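Local coordinates for HI1317 (Haemophilus influenzae, PDB 1JOV), which probably interconverts the alpha and beta anomers of D-glucose 6-phosphate, at residues 31-36 with 40-45; 52-57 with 264-269; 123-128 with 133-138. All coordinates share one frame; numbering follows the deposited sequence.

Contact 1: 31-36 with 40-45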
loop_
_atom_site.group_PDB
_atom_site.type_symbol
_atom_site.label_atom_id
_atom_site.label_comp_id
_atom_site.label_asym_id
_atom_site.label_seq_id
_atom_site.Cartn_x
_atom_site.Cartn_y
_atom_site.Cartn_z
ATOM N N GLY A 31 -13.853 -4.003 -11.634
ATOM C CA GLY A 31 -12.539 -4.527 -11.839
ATOM C C GLY A 31 -12.220 -5.686 -10.899
ATOM O O GLY A 31 -13.118 -6.330 -10.383
ATOM N N THR A 32 -10.934 -5.930 -10.636
ATOM C CA THR A 32 -10.593 -7.061 -9.780
ATOM C C THR A 32 -9.640 -6.587 -8.663
ATOM O O THR A 32 -8.978 -5.565 -8.809
ATOM C CB THR A 32 -9.842 -8.100 -10.558
ATOM O OG1 THR A 32 -8.615 -7.534 -11.080
ATOM C CG2 THR A 32 -10.642 -8.513 -11.808
ATOM N N ALA A 33 -9.601 -7.308 -7.580
ATOM C CA ALA A 33 -8.725 -6.957 -6.472
ATOM C C ALA A 33 -8.411 -8.201 -5.667
ATOM O O ALA A 33 -9.153 -9.171 -5.731
ATOM C CB ALA A 33 -9.374 -5.900 -5.592
ATOM N N LYS A 34 -7.330 -8.202 -4.917
ATOM C CA LYS A 34 -7.008 -9.265 -4.028
ATOM C C LYS A 34 -6.524 -8.611 -2.760
ATOM O O LYS A 34 -5.715 -7.644 -2.770
ATOM C CB LYS A 34 -5.907 -10.141 -4.625
ATOM C CG LYS A 34 -6.345 -10.950 -5.884
ATOM C CD LYS A 34 -5.176 -11.895 -6.330
ATOM C CE LYS A 34 -5.560 -12.802 -7.547
ATOM N NZ LYS A 34 -5.547 -11.966 -8.786
ATOM N N ILE A 35 -7.028 -9.125 -1.671
ATOM C CA ILE A 35 -6.679 -8.548 -0.355
ATOM C C ILE A 35 -6.243 -9.660 0.595
ATOM O O ILE A 35 -7.028 -10.559 0.935
ATOM C CB ILE A 35 -7.876 -7.834 0.328
ATOM C CG1 ILE A 35 -8.456 -6.775 -0.651
ATOM C CG2 ILE A 35 -7.390 -7.180 1.699
ATOM C CD1 ILE A 35 -9.597 -7.193 -1.669
ATOM N N SER A 36 -5.015 -9.631 1.058
ATOM C CA SER A 36 -4.588 -10.641 1.988
ATOM C C SER A 36 -5.232 -10.321 3.370
ATOM O O SER A 36 -5.147 -9.189 3.899
ATOM C CB SER A 36 -3.071 -10.524 2.172
ATOM O OG SER A 36 -2.673 -11.065 3.412
ATOM N N ALA A 40 -4.489 -7.029 6.451
ATOM C CA ALA A 40 -5.556 -6.381 5.643
ATOM C C ALA A 40 -4.875 -5.739 4.446
ATOM O O ALA A 40 -5.062 -4.514 4.181
ATOM C CB ALA A 40 -6.256 -5.307 6.526
ATOM N N GLN A 41 -4.086 -6.505 3.693
ATOM C CA GLN A 41 -3.196 -5.927 2.731
ATOM C C GLN A 41 -3.652 -6.029 1.285
ATOM O O GLN A 41 -3.727 -7.126 0.717
ATOM C CB GLN A 41 -1.796 -6.523 2.889
ATOM C CG GLN A 41 -0.734 -5.843 2.147
ATOM C CD GLN A 41 0.633 -6.302 2.649
ATOM O OE1 GLN A 41 0.833 -6.610 3.820
ATOM N NE2 GLN A 41 1.615 -6.238 1.702
ATOM N N LEU A 42 -4.170 -4.949 0.712
ATOM C CA LEU A 42 -4.501 -4.990 -0.726
ATOM C C LEU A 42 -3.219 -5.352 -1.550
ATOM O O LEU A 42 -2.164 -4.688 -1.378
ATOM C CB LEU A 42 -4.953 -3.568 -1.081
ATOM C CG LEU A 42 -5.410 -3.389 -2.545
ATOM C CD1 LEU A 42 -6.608 -4.264 -3.058
ATOM C CD2 LEU A 42 -5.743 -1.884 -2.747
ATOM N N ILE A 43 -3.238 -6.497 -2.236
ATOM C CA ILE A 43 -2.098 -6.827 -3.088
ATOM C C ILE A 43 -2.238 -6.766 -4.592
ATOM O O ILE A 43 -1.225 -6.908 -5.306
ATOM C CB ILE A 43 -1.567 -8.226 -2.632
ATOM C CG1 ILE A 43 -2.695 -9.254 -2.613
ATOM C CG2 ILE A 43 -0.991 -8.024 -1.225
ATOM C CD1 ILE A 43 -2.198 -10.716 -2.517
ATOM N N SER A 44 -3.470 -6.553 -5.052
ATOM C CA SER A 44 -3.696 -6.414 -6.503
ATOM C C SER A 44 -4.941 -5.540 -6.705
ATOM O O SER A 44 -5.907 -5.641 -5.950
ATOM C CB SER A 44 -3.989 -7.783 -7.093
ATOM O OG SER A 44 -4.389 -7.716 -8.476
ATOM N N TRP A 45 -4.863 -4.691 -7.676
ATOM C CA TRP A 45 -6.052 -3.896 -8.017
ATOM C C TRP A 45 -5.990 -3.563 -9.501
ATOM O O TRP A 45 -5.076 -2.876 -9.932
ATOM C CB TRP A 45 -6.263 -2.644 -7.110
ATOM C CG TRP A 45 -7.366 -1.797 -7.630
ATOM C CD1 TRP A 45 -8.675 -2.151 -7.836
ATOM C CD2 TRP A 45 -7.255 -0.419 -8.025
ATOM N NE1 TRP A 45 -9.391 -1.067 -8.296
ATOM C CE2 TRP A 45 -8.514 -0.030 -8.524
ATOM C CE3 TRP A 45 -6.204 0.492 -8.088
ATOM C CZ2 TRP A 45 -8.755 1.269 -8.962
ATOM C CZ3 TRP A 45 -6.436 1.785 -8.562
ATOM C CH2 TRP A 45 -7.695 2.124 -9.033
HETATM O O HOH W 1 -6.860 -8.302 -8.979
HETATM O O HOH W 2 -3.549 -10.550 -9.755
#
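A classic beta bulge marks this hairpin of strands 31-36 and 41-47: Ile-43 and Ser-44 both face Lys-34. Lys-34 O accepts a hydrogen bond from Ile-43 N (2.8 Å) and a weak one from Ser-44 N (3.4 Å). Lys-34 N in turn donates to Ser-44 O at 3.1 Å. Beyond the bulge, Ser-36 and Gln-41 pair through two backbone bonds. The Ile-43 side chain also leans on the bulge. Its CG1 stands between its own backbone N and carbonyl carbon (chi1 53°), which brings it to 3.4 Å from Lys-34 O.

The two faces differ. On one, the Leu-42 and Ile-35 side chains cross at a slant, with Leu-42 CD1 3.9 Å from Ile-35 CG1 and also near Ala-33 CB. On the other, water 1 donates to Ser-44 OG (2.6 Å) and also bonds Thr-32 OG1. Water 2 accepts from Lys-34 NZ (2.6 Å) and donates to the same Ser-44 OG, which has a further hydrogen bond to Asp-53. The face of Ala-33, Ile-35 and Leu-42 is thus apolar and packed on Met-127 and Phe-129 of strand 121-129; on the other, two waters link Ser-44 to Thr-32 and Lys-34.

Contact 2: 52-57 with 264-269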
loop_
_atom_site.group_PDB
_atom_site.type_symbol
_atom_site.label_atom_id
_atom_site.label_comp_id
_atom_site.label_asym_id
_atom_site.label_seq_id
_atom_site.Cartn_x
_atom_site.Cartn_y
_atom_site.Cartn_z
ATOM N N GLN A 52 -2.715 -3.212 -17.020
ATOM C CA GLN A 52 -1.804 -3.815 -16.084
ATOM C C GLN A 52 -2.362 -3.604 -14.675
ATOM O O GLN A 52 -3.005 -2.597 -14.400
ATOM C CB GLN A 52 -0.414 -3.168 -16.229
ATOM C CG GLN A 52 0.320 -3.386 -17.609
ATOM C CD GLN A 52 -0.036 -2.324 -18.635
ATOM O OE1 GLN A 52 -0.643 -1.343 -18.287
ATOM N NE2 GLN A 52 0.369 -2.517 -19.900
ATOM N N ASP A 53 -2.016 -4.492 -13.779
ATOM C CA ASP A 53 -2.360 -4.277 -12.399
ATOM C C ASP A 53 -1.809 -2.898 -11.949
ATOM O O ASP A 53 -0.716 -2.505 -12.361
ATOM C CB ASP A 53 -1.749 -5.397 -11.526
ATOM C CG ASP A 53 -2.338 -5.621 -10.130
ATOM O OD1 ASP A 53 -2.759 -4.624 -9.509
ATOM O OD2 ASP A 53 -2.384 -6.790 -9.675
ATOM N N VAL A 54 -2.538 -2.178 -11.109
ATOM C CA VAL A 54 -2.042 -0.921 -10.550
ATOM C C VAL A 54 -0.989 -1.137 -9.486
ATOM O O VAL A 54 -0.084 -0.265 -9.292
ATOM C CB VAL A 54 -3.180 -0.047 -10.000
ATOM C CG1 VAL A 54 -2.632 1.159 -9.310
ATOM C CG2 VAL A 54 -4.068 0.399 -11.149
ATOM N N LEU A 55 -1.075 -2.273 -8.752
ATOM C CA LEU A 55 -0.138 -2.507 -7.676
ATOM C C LEU A 55 0.917 -3.576 -8.027
ATOM O O LEU A 55 0.645 -4.506 -8.833
ATOM C CB LEU A 55 -0.918 -3.000 -6.469
ATOM C CG LEU A 55 -1.903 -1.951 -5.946
ATOM C CD1 LEU A 55 -2.692 -2.590 -4.837
ATOM C CD2 LEU A 55 -1.183 -0.735 -5.384
ATOM N N TRP A 56 2.056 -3.470 -7.418
ATOM C CA TRP A 56 3.061 -4.484 -7.655
ATOM C C TRP A 56 3.157 -5.451 -6.508
ATOM O O TRP A 56 3.065 -5.077 -5.295
ATOM C CB TRP A 56 4.413 -3.759 -7.865
ATOM C CG TRP A 56 5.628 -4.628 -7.991
ATOM C CD1 TRP A 56 6.218 -5.038 -9.218
ATOM C CD2 TRP A 56 6.527 -5.026 -6.971
ATOM N NE1 TRP A 56 7.335 -5.785 -8.963
ATOM C CE2 TRP A 56 7.572 -5.782 -7.605
ATOM C CE3 TRP A 56 6.525 -4.932 -5.590
ATOM C CZ2 TRP A 56 8.592 -6.377 -6.881
ATOM C CZ3 TRP A 56 7.522 -5.552 -4.844
ATOM C CH2 TRP A 56 8.585 -6.232 -5.505
ATOM N N LEU A 57 3.367 -6.714 -6.862
ATOM C CA LEU A 57 3.516 -7.792 -5.875
ATOM C C LEU A 57 4.764 -8.566 -6.307
ATOM O O LEU A 57 4.856 -8.912 -7.493
ATOM C CB LEU A 57 2.351 -8.764 -5.874
ATOM C CG LEU A 57 2.453 -9.962 -4.966
ATOM C CD1 LEU A 57 2.543 -9.491 -3.470
ATOM C CD2 LEU A 57 1.168 -10.788 -5.160
ATOM N N VAL A 264 -5.715 7.177 1.170
ATOM C CA VAL A 264 -5.262 7.497 -0.186
ATOM C C VAL A 264 -6.309 7.032 -1.182
ATOM O O VAL A 264 -6.948 5.977 -1.037
ATOM C CB VAL A 264 -3.880 6.883 -0.512
ATOM C CG1 VAL A 264 -3.956 5.369 -0.517
ATOM C CG2 VAL A 264 -3.351 7.419 -1.843
ATOM N N GLU A 265 -6.454 7.850 -2.160
ATOM C CA GLU A 265 -7.336 7.542 -3.272
ATOM C C GLU A 265 -6.458 7.407 -4.527
ATOM O O GLU A 265 -5.761 8.339 -4.932
ATOM C CB GLU A 265 -8.381 8.683 -3.504
ATOM C CG GLU A 265 -9.356 8.394 -4.617
ATOM C CD GLU A 265 -10.275 9.605 -4.980
ATOM O OE1 GLU A 265 -11.304 9.782 -4.290
ATOM O OE2 GLU A 265 -9.951 10.337 -5.957
ATOM N N ILE A 266 -6.453 6.211 -5.101
ATOM C CA ILE A 266 -5.685 5.815 -6.299
ATOM C C ILE A 266 -6.551 5.744 -7.567
ATOM O O ILE A 266 -7.663 5.200 -7.547
ATOM C CB ILE A 266 -5.004 4.438 -6.052
ATOM C CG1 ILE A 266 -4.517 4.329 -4.602
ATOM C CG2 ILE A 266 -3.846 4.245 -7.020
ATOM C CD1 ILE A 266 -3.520 3.217 -4.376
ATOM N N SER A 267 -6.032 6.286 -8.677
ATOM C CA SER A 267 -6.806 6.259 -9.921
ATOM C C SER A 267 -5.809 6.310 -11.075
ATOM O O SER A 267 -4.603 6.611 -10.876
ATOM C CB SER A 267 -7.704 7.499 -9.965
ATOM O OG SER A 267 -6.825 8.586 -9.966
ATOM N N LEU A 268 -6.291 5.877 -12.230
ATOM C CA LEU A 268 -5.473 5.938 -13.463
ATOM C C LEU A 268 -6.001 7.000 -14.408
ATOM O O LEU A 268 -7.205 7.185 -14.509
ATOM C CB LEU A 268 -5.541 4.667 -14.260
ATOM C CG LEU A 268 -4.834 3.494 -13.634
ATOM C CD1 LEU A 268 -5.053 2.263 -14.499
ATOM C CD2 LEU A 268 -3.400 3.822 -13.500
ATOM N N LYS A 269 -5.083 7.640 -15.121
ATOM C CA LYS A 269 -5.420 8.562 -16.212
ATOM C C LYS A 269 -4.258 8.553 -17.201
ATOM O O LYS A 269 -3.484 7.580 -17.272
ATOM C CB LYS A 269 -5.704 9.974 -15.696
ATOM C CG LYS A 269 -4.523 10.669 -15.009
ATOM C CD LYS A 269 -5.002 11.961 -14.329
ATOM C CE LYS A 269 -3.850 12.896 -13.975
ATOM N NZ LYS A 269 -4.345 14.315 -13.798
#
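Val-54 carries the whole cross-contact, with one methyl for each of two residues of strand 261-268. The interaction across the segments is apolar. Val-54 CG1 meets Ile-266 CG2 at 4.0 Å. Val-54 CG2 lies 4.0 Å from Leu-268 CD1, and Leu-268 CG is as near. In both pairs the side chains run in opposing directions and overlap alongside. Val-54 has CG1 anti to its backbone N (chi1 174°) and CG2 beside that N. This splits the two methyls between the two partners. Ile-266 and Leu-268 are two residues apart on the strand and point the same way, toward the loop. The backbones stay well apart: Val-54 CA and Leu-268 CA are 8.2 Å from each other. No hydrogen bond joins the segments.

The polar interactions shape the loop itself. Asp-53 OD1 accepts from Leu-55 N at 3.0 Å, with an N-H...O angle of 164°. This is an Asx turn, and it brackets Val-54. The donor lies above the carboxylate plane, 45° out of it. The same OD1 also takes a hydrogen bond from Trp-45 N. Asp-53 O accepts from the side chains of Asn-154 and Arg-211, so both the carboxylate and the carbonyl of this residue are held.

Other side chains pack on the same group. Trp-45 touches both Val-54 and Ile-266, and Leu-215 and Phe-153 also reach Ile-266. In the beta-sandwich of the aldose 1-epimerase family, the loop after strand 41-47 thus packs on side chains of the C-terminal strand. Between these two segments the joining is by apolar contact. Polar bonds shape the loop, and the two Val-54 methyls meet the strand by ordinary van der Waals contact.

Contact 3: 123-128 with 133-138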
loop_
_atom_site.group_PDB
_atom_site.type_symbol
_atom_site.label_atom_id
_atom_site.label_comp_id
_atom_site.label_asym_id
_atom_site.label_seq_id
_atom_site.Cartn_x
_atom_site.Cartn_y
_atom_site.Cartn_z
ATOM N N ALA A 123 -7.664 -1.368 15.234
ATOM C CA ALA A 123 -7.543 -0.562 13.998
ATOM C C ALA A 123 -8.563 -1.088 12.999
ATOM O O ALA A 123 -9.105 -2.213 13.097
ATOM C CB ALA A 123 -6.091 -0.613 13.408
ATOM N N LYS A 124 -8.807 -0.262 12.015
ATOM C CA LYS A 124 -9.746 -0.613 10.966
ATOM C C LYS A 124 -9.140 -0.291 9.586
ATOM O O LYS A 124 -8.333 0.629 9.494
ATOM C CB LYS A 124 -11.059 0.132 11.191
ATOM C CG LYS A 124 -12.192 -0.210 10.223
ATOM C CD LYS A 124 -13.519 0.308 10.730
ATOM C CE LYS A 124 -13.530 1.826 10.871
ATOM N NZ LYS A 124 -14.894 2.353 11.138
ATOM N N VAL A 125 -9.501 -0.976 8.541
ATOM C CA VAL A 125 -9.131 -0.539 7.185
ATOM C C VAL A 125 -10.370 -0.652 6.339
ATOM O O VAL A 125 -11.060 -1.681 6.358
ATOM C CB VAL A 125 -8.018 -1.396 6.539
ATOM C CG1 VAL A 125 -7.951 -1.137 5.050
ATOM C CG2 VAL A 125 -6.669 -1.110 7.194
ATOM N N SER A 126 -10.660 0.408 5.575
ATOM C CA SER A 126 -11.734 0.259 4.611
ATOM C C SER A 126 -11.162 0.414 3.213
ATOM O O SER A 126 -10.247 1.172 2.968
ATOM C CB SER A 126 -12.849 1.360 4.729
ATOM O OG SER A 126 -12.308 2.657 4.547
ATOM N N MET A 127 -11.789 -0.245 2.257
ATOM C CA MET A 127 -11.372 -0.130 0.880
ATOM C C MET A 127 -12.621 0.041 0.017
ATOM O O MET A 127 -13.516 -0.750 0.154
ATOM C CB MET A 127 -10.631 -1.396 0.402
ATOM C CG MET A 127 -9.388 -1.684 1.309
ATOM S SD MET A 127 -8.591 -3.227 0.694
ATOM C CE MET A 127 -7.353 -3.445 2.006
ATOM N N VAL A 128 -12.676 1.082 -0.811
ATOM C CA VAL A 128 -13.811 1.368 -1.648
ATOM C C VAL A 128 -13.323 1.322 -3.108
ATOM O O VAL A 128 -12.446 2.079 -3.498
ATOM C CB VAL A 128 -14.460 2.752 -1.337
ATOM C CG1 VAL A 128 -15.701 2.962 -2.202
ATOM C CG2 VAL A 128 -14.801 2.872 0.138
ATOM N N CYS A 133 -9.515 3.600 -6.237
ATOM C CA CYS A 133 -9.401 2.736 -5.041
ATOM C C CYS A 133 -9.186 3.613 -3.816
ATOM O O CYS A 133 -8.138 4.237 -3.679
ATOM C CB CYS A 133 -8.283 1.709 -5.181
ATOM S SG CYS A 133 -7.939 0.759 -3.670
ATOM N N HIS A 134 -10.197 3.661 -2.916
ATOM C CA HIS A 134 -9.936 4.533 -1.776
ATOM C C HIS A 134 -9.676 3.671 -0.530
ATOM O O HIS A 134 -10.590 2.998 -0.049
ATOM C CB HIS A 134 -11.151 5.462 -1.564
ATOM C CG HIS A 134 -10.881 6.574 -0.589
ATOM N ND1 HIS A 134 -11.813 7.548 -0.284
ATOM C CD2 HIS A 134 -9.782 6.865 0.145
ATOM C CE1 HIS A 134 -11.301 8.389 0.591
ATOM N NE2 HIS A 134 -10.068 8.004 0.876
ATOM N N LEU A 135 -8.478 3.665 -0.005
ATOM C CA LEU A 135 -8.093 2.867 1.127
ATOM C C LEU A 135 -7.836 3.764 2.361
ATOM O O LEU A 135 -7.010 4.670 2.277
ATOM C CB LEU A 135 -6.817 2.178 0.721
ATOM C CG LEU A 135 -6.306 1.104 1.617
ATOM C CD1 LEU A 135 -5.409 0.160 0.842
ATOM C CD2 LEU A 135 -5.573 1.694 2.798
ATOM N N THR A 136 -8.520 3.524 3.443
ATOM C CA THR A 136 -8.387 4.356 4.655
ATOM C C THR A 136 -8.013 3.490 5.831
ATOM O O THR A 136 -8.575 2.402 5.974
ATOM C CB THR A 136 -9.731 5.008 5.009
ATOM O OG1 THR A 136 -10.131 5.852 3.937
ATOM C CG2 THR A 136 -9.611 5.827 6.275
ATOM N N PHE A 137 -7.077 3.939 6.633
ATOM C CA PHE A 137 -6.671 3.251 7.833
ATOM C C PHE A 137 -7.060 4.107 9.046
ATOM O O PHE A 137 -6.794 5.299 9.021
ATOM C CB PHE A 137 -5.128 3.000 7.894
ATOM C CG PHE A 137 -4.591 2.534 9.225
ATOM C CD1 PHE A 137 -4.542 1.185 9.524
ATOM C CD2 PHE A 137 -4.172 3.421 10.217
ATOM C CE1 PHE A 137 -4.089 0.721 10.771
ATOM C CE2 PHE A 137 -3.718 2.989 11.461
ATOM C CZ PHE A 137 -3.670 1.626 11.755
ATOM N N THR A 138 -7.672 3.540 10.099
ATOM C CA THR A 138 -8.006 4.288 11.313
ATOM C C THR A 138 -7.439 3.547 12.466
ATOM O O THR A 138 -7.603 2.310 12.623
ATOM C CB THR A 138 -9.550 4.364 11.528
ATOM O OG1 THR A 138 -10.138 4.897 10.306
ATOM C CG2 THR A 138 -9.858 5.360 12.721
HETATM O O HOH W 3 -11.767 4.039 2.304
#
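Phe-137 of strand 133-139 packs against Val-125 and Ala-123 of strand 121-129, its partner in an antiparallel hairpin. Its CB leaves the strand on the same face as Val-125. CG is anti to the backbone N (chi1 168°), which sends the ring along the hairpin toward Ala-123. CD1 comes 3.8 Å from Lys-124 O and 3.9 Å from Val-125 CG2, a methyl at the ring edge and near its plane; the Phe-137 and Val-125 side chains cross at about a right angle. CE1 is 3.6 Å from Ala-123 CB, and CZ at the tip is 3.7 Å from that same methyl. Further along this face, the Met-127 and Leu-135 side chains run alongside each other, Met-127 CG 4.2 Å from Leu-135 CG.

The backbones are zipped by six hydrogen bonds, two for each of the pairs Lys-124/Thr-138, Ser-126/Thr-136 and Val-128/His-134. On the face of Ser-126, Thr-136 and His-134, water 3 donates to His-134 O (2.8 Å). It also bonds Ser-126 OG (2.7 Å) and Thr-136 OG1 (2.9 Å), and so links both strands. His-134 NE2 is hydrogen-bonded to Ser-263 OG.

The hairpin sits inside an antiparallel sheet, with strand 107-115 beside 121-129 and strand 261-268 beside 133-139. Tyr-77 meets the Phe-137 ring, and strand 41-47 of another sheet packs through Leu-42 on Met-127, Cys-133 and Leu-135.

Contacts 1 and 3 are hairpins of two facing sheets; contact 2 ties the loop after strand 41-47 to strand 261-268, which lies in the sheet of contact 3. In that sheet Cys-133 N bonds Ile-266 O at 2.8 Å. Leu-42 is shared packing ground: its CD2 is 3.6 Å from Cys-133 SG in contact 3, and its CG is 3.6 Å from Leu-55 CD1 in contact 2. Ser-44 OG and Asp-53 OD2, 2.5 Å apart, join contacts 1 and 2. Of the two predicted active-site residues, His-150 is about 8 Å from Gln-41 and Glu-248 about 11 Å, side chain to side chain. A bound Tris molecule, probably from crystallisation, bonds Asp-53 N.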